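Side-chain contacts in N-acetylneuraminate lyase (Fusobacterium nucleatum subsp. nucleatum ATCC 25586, PDB 5ZKA), which belongs to the dihydrodipicolinate synthetase family, enzymes built on a TIM barrel of parallel strands ringed by helices: residues G20-L25 and N89-V94; E42-N47 and I81-D86. One frame throughout, in Å; residues are numbered along the deposited sequence.

How the contacts relate
Contact 1 lies near the centre of the chain, between barrel strands 20-24 and 89-93, whereas contact 2 joins helices 37-49 and 70-84 about 15 Å from that centre; the two contacts are about 12 Å apart, centre to centre. Along the chain contact 2 is nested within contact 1: strand 20-24 leads to helix 37-49, strand 55-58 follows, and helix 70-84 runs on to strand 89-93. The layers touch directly. Ser23 OG lies 2.6 Å from Asn47 OD1, probably hydrogen-bonded, Leu25 packs on Ile43 and Ile44, and Leu90 on Ile81. These touches fasten the strand layer of the barrel to the helices around it.

Contact 1: G20-L25 and N89-V94; sequences GIYSAL and NLIAQV
Tyr22 spans the gap between the two strands, its CE2 corner and hydroxyl reaching Asn89 and Ile91. The closest carbon pair is Tyr22 CE2 with Ile91 CD1, 3.5 Å apart, and Ile91 CG1 sits 3.8 Å from the same Tyr22 CE2, so the ethyl branch of the isoleucine does the touching and crosses the tyrosine at about a right angle. At the phenol end, Tyr22 OH comes within 3.3 Å of Asn89 CB. The asparagine amide is turned nearly parallel to the ring, their planes 15° apart, yet Asn89 ND2 at 3.5 Å from Tyr22 OH is too poorly angled to bond with it. Each polar group is instead held by the chain just before strand 20-24: Tyr22 OH is hydrogen-bonded to the carbonyl of Met18, and Asn89 ND2 to that of Phe17.

With chi1 at -60°, Ile91 sets CG1 anti to its own carbonyl carbon, and the extended chi2 carries CD1 on to the tyrosine; CG2 is not the branch that touches the ring. Further out, Phe200 meets the Tyr22 ring with the planes at about 75°, and Tyr57 on strand 55-58 receives Ile91. That strand lies between the two in the parallel sheet, whose order runs 20-24, 55-58, 89-93, and the nearest CA atoms, those of Tyr22 and Asn89, are still 8.1 Å apart. Side chains that reach past an intervening strand to meet in the interior are what a closed, curved sheet permits, and this buried cluster belongs to the core of a TIM barrel.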
ATOM      1  N   GLY A  20      -4.713 -17.469   9.351  1.00 33.21           N
ATOM      2  CA  GLY A  20      -6.082 -17.375   8.879  1.00 34.81           C
ATOM      3  C   GLY A  20      -6.725 -16.050   9.234  1.00 32.54           C
ATOM      4  O   GLY A  20      -6.060 -15.084   9.629  1.00 32.02           O
ATOM      5  N   ILE A  21      -8.051 -16.017   9.102  1.00 30.66           N
ATOM      6  CA  ILE A  21      -8.843 -14.798   9.231  1.00 29.68           C
ATOM      7  C   ILE A  21      -9.388 -14.702  10.654  1.00 30.89           C
ATOM      8  O   ILE A  21     -10.108 -15.597  11.106  1.00 26.21           O
ATOM      9  CB  ILE A  21      -9.991 -14.788   8.211  1.00 32.07           C
ATOM     10  CG1 ILE A  21      -9.456 -14.986   6.789  1.00 33.15           C
ATOM     11  CG2 ILE A  21     -10.811 -13.524   8.338  1.00 29.26           C
ATOM     12  CD1 ILE A  21      -8.589 -13.858   6.299  1.00 33.36           C
ATOM     13  N   TYR A  22      -9.051 -13.616  11.352  1.00 31.38           N
ATOM     14  CA  TYR A  22      -9.508 -13.349  12.718  1.00 31.28           C
ATOM     15  C   TYR A  22     -10.468 -12.164  12.726  1.00 28.69           C
ATOM     16  O   TYR A  22     -10.125 -11.088  12.228  1.00 27.40           O
ATOM     17  CB  TYR A  22      -8.337 -12.997  13.646  1.00 27.70           C
ATOM     18  CG  TYR A  22      -7.400 -14.125  14.003  1.00 28.76           C
ATOM     19  CD1 TYR A  22      -6.606 -14.722  13.034  1.00 29.05           C
ATOM     20  CD2 TYR A  22      -7.263 -14.547  15.323  1.00 30.84           C
ATOM     21  CE1 TYR A  22      -5.739 -15.746  13.353  1.00 26.17           C
ATOM     22  CE2 TYR A  22      -6.388 -15.567  15.658  1.00 26.78           C
ATOM     23  CZ  TYR A  22      -5.622 -16.153  14.666  1.00 31.38           C
ATOM     24  OH  TYR A  22      -4.752 -17.163  14.969  1.00 33.43           O
ATOM     25  N   SER A  23     -11.639 -12.331  13.337  1.00 25.87           N
ATOM     26  CA  SER A  23     -12.475 -11.169  13.613  1.00 23.49           C
ATOM     27  C   SER A  23     -11.957 -10.450  14.850  1.00 27.09           C
ATOM     28  O   SER A  23     -11.719 -11.081  15.884  1.00 25.83           O
ATOM     29  CB  SER A  23     -13.929 -11.580  13.849  1.00 25.37           C
ATOM     30  OG  SER A  23     -14.581 -11.888  12.624  1.00 30.16           O
ATOM     31  N   ALA A  24     -11.798  -9.135  14.751  1.00 23.15           N
ATOM     32  CA  ALA A  24     -11.598  -8.313  15.939  1.00 21.40           C
ATOM     33  C   ALA A  24     -12.956  -8.193  16.596  1.00 27.43           C
ATOM     34  O   ALA A  24     -13.837  -7.470  16.116  1.00 26.53           O
ATOM     35  CB  ALA A  24     -11.012  -6.950  15.581  1.00 26.35           C
ATOM     36  N   LEU A  25     -13.134  -8.957  17.666  1.00 29.28           N
ATOM     37  CA  LEU A  25     -14.448  -9.195  18.233  1.00 31.34           C
ATOM     38  C   LEU A  25     -15.080  -7.905  18.740  1.00 34.05           C
ATOM     39  O   LEU A  25     -14.502  -7.192  19.562  1.00 32.27           O
ATOM     40  CB  LEU A  25     -14.322 -10.215  19.363  1.00 27.47           C
ATOM     41  CG  LEU A  25     -15.628 -10.667  20.006  1.00 28.98           C
ATOM     42  CD1 LEU A  25     -16.440 -11.456  18.985  1.00 32.16           C
ATOM     43  CD2 LEU A  25     -15.335 -11.507  21.243  1.00 33.32           C
ATOM     44  N   ASN A  89      -8.954 -20.203  17.010  1.00 33.46           N
ATOM     45  CA  ASN A  89      -7.828 -19.561  17.681  1.00 34.11           C
ATOM     46  C   ASN A  89      -8.310 -18.342  18.455  1.00 36.51           C
ATOM     47  O   ASN A  89      -9.246 -17.650  18.046  1.00 35.69           O
ATOM     48  CB  ASN A  89      -6.764 -19.115  16.681  1.00 37.97           C
ATOM     49  CG  ASN A  89      -6.003 -20.271  16.069  1.00 41.43           C
ATOM     50  OD1 ASN A  89      -5.383 -21.067  16.772  1.00 45.47           O
ATOM     51  ND2 ASN A  89      -6.046 -20.367  14.740  1.00 40.11           N
ATOM     52  N   LEU A  90      -7.635 -18.053  19.567  1.00 31.62           N
ATOM     53  CA  LEU A  90      -7.929 -16.862  20.349  1.00 31.70           C
ATOM     54  C   LEU A  90      -6.644 -16.105  20.628  1.00 30.44           C
ATOM     55  O   LEU A  90      -5.661 -16.702  21.076  1.00 34.25           O
ATOM     56  CB  LEU A  90      -8.594 -17.222  21.674  1.00 27.18           C
ATOM     57  CG  LEU A  90      -9.967 -17.881  21.627  1.00 31.59           C
ATOM     58  CD1 LEU A  90     -10.372 -18.239  23.031  1.00 30.84           C
ATOM     59  CD2 LEU A  90     -10.968 -16.935  21.023  1.00 31.48           C
ATOM     60  N   ILE A  91      -6.667 -14.795  20.391  1.00 28.48           N
ATOM     61  CA  ILE A  91      -5.601 -13.880  20.789  1.00 26.43           C
ATOM     62  C   ILE A  91      -6.204 -12.857  21.742  1.00 32.12           C
ATOM     63  O   ILE A  91      -7.282 -12.314  21.470  1.00 31.29           O
ATOM     64  CB  ILE A  91      -4.961 -13.170  19.580  1.00 25.62           C
ATOM     65  CG1 ILE A  91      -4.339 -14.172  18.600  1.00 24.88           C
ATOM     66  CG2 ILE A  91      -3.891 -12.130  20.049  1.00 25.07           C
ATOM     67  CD1 ILE A  91      -4.024 -13.539  17.218  1.00 27.66           C
ATOM     68  N   ALA A  92      -5.514 -12.589  22.851  1.00 25.41           N
ATOM     69  CA  ALA A  92      -5.984 -11.618  23.829  1.00 24.30           C
ATOM     70  C   ALA A  92      -5.097 -10.385  23.760  1.00 25.81           C
ATOM     71  O   ALA A  92      -3.899 -10.463  24.053  1.00 26.41           O
ATOM     72  CB  ALA A  92      -5.970 -12.216  25.242  1.00 25.32           C
ATOM     73  N   GLN A  93      -5.682  -9.251  23.371  1.00 24.35           N
ATOM     74  CA  GLN A  93      -4.967  -7.977  23.365  1.00 23.25           C
ATOM     75  C   GLN A  93      -4.992  -7.390  24.774  1.00 28.99           C
ATOM     76  O   GLN A  93      -6.069  -7.085  25.297  1.00 29.85           O
ATOM     77  CB  GLN A  93      -5.611  -7.024  22.358  1.00 27.15           C
ATOM     78  CG  GLN A  93      -4.700  -5.887  21.873  1.00 30.42           C
ATOM     79  CD  GLN A  93      -4.503  -4.817  22.917  1.00 29.85           C
ATOM     80  OE1 GLN A  93      -3.402  -4.312  23.106  1.00 29.16           O
ATOM     81  NE2 GLN A  93      -5.575  -4.468  23.608  1.00 29.11           N
ATOM     82  N   VAL A  94      -3.817  -7.238  25.394  1.00 25.66           N
ATOM     83  CA  VAL A  94      -3.720  -6.788  26.779  1.00 26.94           C
ATOM     84  C   VAL A  94      -2.919  -5.495  26.926  1.00 27.20           C
ATOM     85  O   VAL A  94      -2.694  -5.039  28.048  1.00 29.07           O
ATOM     86  CB  VAL A  94      -3.129  -7.885  27.685  1.00 27.65           C
ATOM     87  CG1 VAL A  94      -4.013  -9.137  27.662  1.00 29.76           C
ATOM     88  CG2 VAL A  94      -1.703  -8.213  27.269  1.00 30.62           C
TER

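Contact 2: E42-N47 and I81-D86; sequences EIIRYN and IDEAKD
Arg45 and Glu83 cross at about a right angle, and their flat ends are turned 55° against each other, so this is not a coplanar, two-pronged pairing. A single nitrogen does the work. Arg45 NH1 forms a salt bridge to Glu83 OE2 at 2.9 Å, fairly straight at 162° and arriving on the anti side of the carboxylate. The same Arg45 NH1 also donates to the backbone Glu83 O at 3.1 Å, a more bent bond that comes in from above the carbonyl plane. Both acceptors lie close to the guanidinium plane, and bends at chi2 and chi3 fold the arginine back to reach them.

Beside the salt bridge, the stem of the glutamate crosses Ile44 at a slant, with Ile44 CG2 3.7 Å from Glu83 CG. With CG anti to the backbone N (chi1 -173°), Glu83 carries its chain across to the other helix. Ala84 CB adds a looser apolar touch, 4.3 Å from Ile44 CG2.

Arg41 pairs with Glu83 OE1 and Asp49 with Arg45 NE, extending the charged network along helix 37-49. Ile44 also packs on Leu56, setting this junction with the C-terminal end of helix 70-84 over barrel strand 55-58.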
ATOM      1  N   GLU A  42     -23.771 -14.048  21.590  1.00 38.34           N
ATOM      2  CA  GLU A  42     -24.385 -14.119  20.264  1.00 39.49           C
ATOM      3  C   GLU A  42     -23.421 -13.658  19.178  1.00 37.95           C
ATOM      4  O   GLU A  42     -23.405 -14.217  18.075  1.00 33.64           O
ATOM      5  CB  GLU A  42     -25.661 -13.279  20.223  1.00 34.20           C
ATOM      6  CG  GLU A  42     -26.802 -13.852  21.076  1.00 33.78           C
ATOM      7  CD  GLU A  42     -28.089 -13.072  20.920  1.00 46.49           C
ATOM      8  OE1 GLU A  42     -28.129 -12.158  20.067  1.00 42.10           O
ATOM      9  OE2 GLU A  42     -29.055 -13.359  21.665  1.00 49.84           O
ATOM     10  N   ILE A  43     -22.627 -12.625  19.462  1.00 33.25           N
ATOM     11  CA  ILE A  43     -21.666 -12.155  18.469  1.00 32.57           C
ATOM     12  C   ILE A  43     -20.575 -13.194  18.255  1.00 33.51           C
ATOM     13  O   ILE A  43     -20.148 -13.450  17.123  1.00 33.95           O
ATOM     14  CB  ILE A  43     -21.074 -10.801  18.897  1.00 33.26           C
ATOM     15  CG1 ILE A  43     -22.152  -9.718  18.921  1.00 30.75           C
ATOM     16  CG2 ILE A  43     -19.932 -10.400  17.963  1.00 34.58           C
ATOM     17  CD1 ILE A  43     -21.620  -8.356  19.417  1.00 34.35           C
ATOM     18  N   ILE A  44     -20.096 -13.796  19.342  1.00 31.30           N
ATOM     19  CA  ILE A  44     -19.108 -14.865  19.242  1.00 33.19           C
ATOM     20  C   ILE A  44     -19.656 -16.025  18.418  1.00 33.98           C
ATOM     21  O   ILE A  44     -18.984 -16.535  17.512  1.00 29.63           O
ATOM     22  CB  ILE A  44     -18.686 -15.330  20.650  1.00 28.95           C
ATOM     23  CG1 ILE A  44     -17.890 -14.229  21.355  1.00 29.07           C
ATOM     24  CG2 ILE A  44     -17.872 -16.607  20.565  1.00 28.88           C
ATOM     25  CD1 ILE A  44     -17.807 -14.404  22.870  1.00 29.21           C
ATOM     26  N   ARG A  45     -20.876 -16.478  18.738  1.00 33.35           N
ATOM     27  CA  ARG A  45     -21.468 -17.586  17.990  1.00 33.37           C
ATOM     28  C   ARG A  45     -21.612 -17.247  16.508  1.00 33.62           C
ATOM     29  O   ARG A  45     -21.336 -18.084  15.644  1.00 31.87           O
ATOM     30  CB  ARG A  45     -22.824 -17.969  18.589  1.00 36.18           C
ATOM     31  CG  ARG A  45     -22.734 -18.657  19.945  1.00 33.91           C
ATOM     32  CD  ARG A  45     -22.841 -20.191  19.853  1.00 34.05           C
ATOM     33  NE  ARG A  45     -21.797 -20.787  19.013  1.00 36.20           N
ATOM     34  CZ  ARG A  45     -20.558 -21.055  19.420  1.00 40.47           C
ATOM     35  NH1 ARG A  45     -20.183 -20.773  20.662  1.00 41.77           N
ATOM     36  NH2 ARG A  45     -19.681 -21.593  18.580  1.00 40.61           N
ATOM     37  N   TYR A  46     -22.025 -16.016  16.191  1.00 29.05           N
ATOM     38  CA  TYR A  46     -22.143 -15.620  14.788  1.00 32.12           C
ATOM     39  C   TYR A  46     -20.798 -15.703  14.073  1.00 30.46           C
ATOM     40  O   TYR A  46     -20.710 -16.228  12.958  1.00 31.31           O
ATOM     41  CB  TYR A  46     -22.716 -14.206  14.696  1.00 31.27           C
ATOM     42  CG  TYR A  46     -23.098 -13.775  13.300  1.00 27.28           C
ATOM     43  CD1 TYR A  46     -24.282 -14.213  12.718  1.00 29.35           C
ATOM     44  CD2 TYR A  46     -22.295 -12.904  12.576  1.00 30.56           C
ATOM     45  CE1 TYR A  46     -24.638 -13.811  11.436  1.00 30.75           C
ATOM     46  CE2 TYR A  46     -22.641 -12.502  11.308  1.00 33.78           C
ATOM     47  CZ  TYR A  46     -23.814 -12.959  10.739  1.00 30.45           C
ATOM     48  OH  TYR A  46     -24.154 -12.544   9.470  1.00 32.83           O
ATOM     49  N   ASN A  47     -19.730 -15.202  14.704  1.00 34.58           N
ATOM     50  CA  ASN A  47     -18.412 -15.245  14.073  1.00 29.13           C
ATOM     51  C   ASN A  47     -17.948 -16.677  13.825  1.00 30.65           C
ATOM     52  O   ASN A  47     -17.435 -17.000  12.745  1.00 32.23           O
ATOM     53  CB  ASN A  47     -17.397 -14.500  14.938  1.00 30.87           C
ATOM     54  CG  ASN A  47     -17.366 -13.031  14.632  1.00 32.96           C
ATOM     55  OD1 ASN A  47     -16.823 -12.620  13.608  1.00 34.26           O
ATOM     56  ND2 ASN A  47     -17.964 -12.228  15.503  1.00 31.28           N
ATOM     57  N   ILE A  81     -13.679 -16.757  26.026  1.00 34.46           N
ATOM     58  CA  ILE A  81     -13.100 -18.098  26.011  1.00 34.28           C
ATOM     59  C   ILE A  81     -14.096 -19.138  26.530  1.00 38.24           C
ATOM     60  O   ILE A  81     -14.037 -20.313  26.141  1.00 36.64           O
ATOM     61  CB  ILE A  81     -11.770 -18.121  26.787  1.00 36.75           C
ATOM     62  CG1 ILE A  81     -11.001 -19.410  26.482  1.00 38.73           C
ATOM     63  CG2 ILE A  81     -11.988 -17.949  28.285  1.00 36.75           C
ATOM     64  CD1 ILE A  81      -9.552 -19.358  26.900  1.00 39.32           C
ATOM     65  N   ASP A  82     -15.020 -18.743  27.405  1.00 33.01           N
ATOM     66  CA  ASP A  82     -16.045 -19.688  27.834  1.00 35.69           C
ATOM     67  C   ASP A  82     -16.965 -20.047  26.677  1.00 40.30           C
ATOM     68  O   ASP A  82     -17.353 -21.209  26.522  1.00 39.02           O
ATOM     69  CB  ASP A  82     -16.848 -19.107  28.992  1.00 41.86           C
ATOM     70  CG  ASP A  82     -17.944 -20.040  29.460  1.00 50.47           C
ATOM     71  OD1 ASP A  82     -17.613 -21.075  30.079  1.00 53.85           O
ATOM     72  OD2 ASP A  82     -19.133 -19.738  29.207  1.00 47.21           O
ATOM     73  N   GLU A  83     -17.314 -19.061  25.844  1.00 34.76           N
ATOM     74  CA  GLU A  83     -18.215 -19.323  24.728  1.00 41.25           C
ATOM     75  C   GLU A  83     -17.495 -19.988  23.560  1.00 42.88           C
ATOM     76  O   GLU A  83     -18.039 -20.908  22.935  1.00 40.64           O
ATOM     77  CB  GLU A  83     -18.868 -18.020  24.272  1.00 37.00           C
ATOM     78  CG  GLU A  83     -19.938 -18.220  23.219  1.00 32.35           C
ATOM     79  CD  GLU A  83     -21.120 -19.024  23.726  1.00 42.37           C
ATOM     80  OE1 GLU A  83     -21.483 -18.883  24.914  1.00 42.03           O
ATOM     81  OE2 GLU A  83     -21.700 -19.789  22.928  1.00 40.64           O
ATOM     82  N   ALA A  84     -16.279 -19.530  23.246  1.00 34.90           N
ATOM     83  CA  ALA A  84     -15.570 -20.041  22.078  1.00 35.24           C
ATOM     84  C   ALA A  84     -14.933 -21.400  22.332  1.00 44.32           C
ATOM     85  O   ALA A  84     -14.805 -22.198  21.394  1.00 42.64           O
ATOM     86  CB  ALA A  84     -14.497 -19.042  21.632  1.00 33.27           C
ATOM     87  N   LYS A  85     -14.528 -21.672  23.575  1.00 44.97           N
ATOM     88  CA  LYS A  85     -13.847 -22.919  23.960  1.00 45.93           C
ATOM     89  C   LYS A  85     -12.606 -23.074  23.082  1.00 48.31           C
ATOM     90  O   LYS A  85     -11.845 -22.102  22.934  1.00 47.09           O
ATOM     91  CB  LYS A  85     -14.857 -24.054  23.903  1.00 47.44           C
ATOM     92  CG  LYS A  85     -15.975 -23.859  24.915  1.00 51.03           C
ATOM     93  CD  LYS A  85     -16.934 -25.019  24.967  1.00 50.41           C
ATOM     94  CE  LYS A  85     -17.759 -24.959  26.242  1.00 57.65           C
ATOM     95  NZ  LYS A  85     -18.423 -23.633  26.404  1.00 54.66           N
ATOM     96  N   ASP A  86     -12.357 -24.242  22.487  1.00 47.53           N
ATOM     97  CA  ASP A  86     -11.204 -24.455  21.619  1.00 48.95           C
ATOM     98  C   ASP A  86     -11.602 -24.608  20.150  1.00 46.41           C
ATOM     99  O   ASP A  86     -10.890 -25.251  19.378  1.00 47.54           O
ATOM    100  CB  ASP A  86     -10.411 -25.678  22.083  1.00 48.42           C
TER